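Local coordinates for protein beta-lactamase OXA-2 (Salmonella typhimurium, PDB 1K38) that hydrolyses the beta-lactam ring of penicillins such as oxacillin and so confers antibiotic resistance, as a class D serine beta-lactamase, at residues A116-Y119 with L120-I123. Residues are numbered along the deposited sequence; the frame is centred on the assembly and turned at random.
Sequences ARRY and LKKI
A116 and L120 are joined by the first of a run of i to i+4 bonds: L120 N donates to A116 O over 3.0 Å with an N-H...O angle of 164°. The leucine also folds back on its acceptor, for L120 CG, set beside its own backbone N (chi1 -75°), lies 3.3 Å from A116 O. R117 repeats the backbone pattern, K121 N donating to R117 O over 3.0 Å, but its guanidinium finds its partners elsewhere, in a salt bridge from NE to D113 and a hydrogen bond from NH2 to S131. R118 O receives K122 N at 2.9 Å, and the three bonds are consistent with regular alpha-helical i to i+4 bonding. The chain of K121 leaves with CG anti to the backbone N and then bends at its last two torsions, which brings K121 NZ back to 3.6 Å from R118 O. At Y119 the phenol ring and the K122 chain run side by side in the same direction: K122 CD reaches the ring edge, near its plane, 3.5 Å from Y119 CD1. The bond from I123 N to Y119 O is longer, 3.3 Å, and less certain, while the backbone of I123 already departs from helical angles, evidence that the helix ends here. A116 to K122 make up the C-terminal part of helix 113-122, in the transpeptidase-like domain, and I123 follows it. The buried face packs on helix 56-64, where Y119 stacks on F60 and hydrogen-bonds D63 through OH, L120 touches F60, and I123 meets P56 and F60.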
loop_
_atom_site.group_PDB
_atom_site.type_symbol
_atom_site.label_atom_id
_atom_site.label_comp_id
_atom_site.label_asym_id
_atom_site.label_seq_id
_atom_site.Cartn_x
_atom_site.Cartn_y
_atom_site.Cartn_z
ATOM N N ALA A 116 13.682 18.478 -16.078
ATOM C CA ALA A 116 12.527 18.763 -15.232
ATOM C C ALA A 116 11.415 19.385 -16.071
ATOM O O ALA A 116 10.240 19.078 -15.881
ATOM C CB ALA A 116 12.923 19.703 -14.106
ATOM N N ARG A 117 11.791 20.262 -16.998
ATOM C CA ARG A 117 10.816 20.903 -17.868
ATOM C C ARG A 117 10.155 19.867 -18.766
ATOM O O ARG A 117 8.940 19.891 -18.958
ATOM C CB ARG A 117 11.487 21.979 -18.729
ATOM C CG ARG A 117 11.961 23.185 -17.943
ATOM C CD ARG A 117 12.697 24.189 -18.823
ATOM N NE ARG A 117 13.156 25.343 -18.052
ATOM C CZ ARG A 117 12.362 26.303 -17.584
ATOM N NH1 ARG A 117 11.057 26.256 -17.809
ATOM N NH2 ARG A 117 12.874 27.307 -16.883
ATOM N N ARG A 118 10.954 18.955 -19.317
ATOM C CA ARG A 118 10.415 17.917 -20.187
ATOM C C ARG A 118 9.457 17.000 -19.430
ATOM O O ARG A 118 8.402 16.642 -19.946
ATOM C CB ARG A 118 11.543 17.089 -20.808
ATOM C CG ARG A 118 12.296 17.810 -21.920
ATOM C CD ARG A 118 13.149 16.846 -22.733
ATOM N NE ARG A 118 14.271 16.306 -21.966
ATOM C CZ ARG A 118 15.320 17.020 -21.575
ATOM N NH1 ARG A 118 15.401 18.309 -21.878
ATOM N NH2 ARG A 118 16.294 16.445 -20.880
ATOM N N TYR A 119 9.825 16.623 -18.208
ATOM C CA TYR A 119 8.971 15.756 -17.398
ATOM C C TYR A 119 7.646 16.443 -17.088
ATOM O O TYR A 119 6.577 15.842 -17.225
ATOM C CB TYR A 119 9.652 15.394 -16.076
ATOM C CG TYR A 119 10.657 14.268 -16.148
ATOM C CD1 TYR A 119 10.347 13.068 -16.790
ATOM C CD2 TYR A 119 11.894 14.376 -15.518
ATOM C CE1 TYR A 119 11.247 12.003 -16.796
ATOM C CE2 TYR A 119 12.799 13.319 -15.516
ATOM C CZ TYR A 119 12.469 12.138 -16.155
ATOM O OH TYR A 119 13.359 11.092 -16.137
ATOM N N LEU A 120 7.718 17.702 -16.665
ATOM C CA LEU A 120 6.513 18.454 -16.330
ATOM C C LEU A 120 5.600 18.589 -17.538
ATOM O O LEU A 120 4.378 18.507 -17.415
ATOM C CB LEU A 120 6.885 19.840 -15.790
ATOM C CG LEU A 120 7.434 19.871 -14.360
ATOM C CD1 LEU A 120 8.072 21.228 -14.066
ATOM C CD2 LEU A 120 6.299 19.581 -13.385
ATOM N N LYS A 121 6.199 18.782 -18.708
ATOM C CA LYS A 121 5.428 18.925 -19.931
ATOM C C LYS A 121 4.763 17.608 -20.327
ATOM O O LYS A 121 3.617 17.599 -20.775
ATOM C CB LYS A 121 6.327 19.413 -21.071
ATOM C CG LYS A 121 5.570 19.794 -22.336
ATOM C CD LYS A 121 6.513 20.234 -23.453
ATOM C CE LYS A 121 7.199 19.046 -24.120
ATOM N NZ LYS A 121 7.996 18.212 -23.173
ATOM N N LYS A 122 5.470 16.495 -20.148
ATOM C CA LYS A 122 4.908 15.201 -20.521
ATOM C C LYS A 122 3.713 14.789 -19.663
ATOM O O LYS A 122 2.892 13.985 -20.099
ATOM C CB LYS A 122 5.991 14.113 -20.500
ATOM C CG LYS A 122 6.452 13.660 -19.128
ATOM C CD LYS A 122 7.780 12.913 -19.221
ATOM C CE LYS A 122 7.733 11.779 -20.241
ATOM N NZ LYS A 122 9.080 11.167 -20.468
ATOM N N ILE A 123 3.605 15.329 -18.451
ATOM C CA ILE A 123 2.457 14.998 -17.609
ATOM C C ILE A 123 1.485 16.172 -17.509
ATOM O O ILE A 123 0.522 16.117 -16.750
ATOM C CB ILE A 123 2.866 14.555 -16.177
ATOM C CG1 ILE A 123 3.641 15.664 -15.465
ATOM C CG2 ILE A 123 3.702 13.283 -16.244
ATOM C CD1 ILE A 123 3.873 15.381 -13.984
#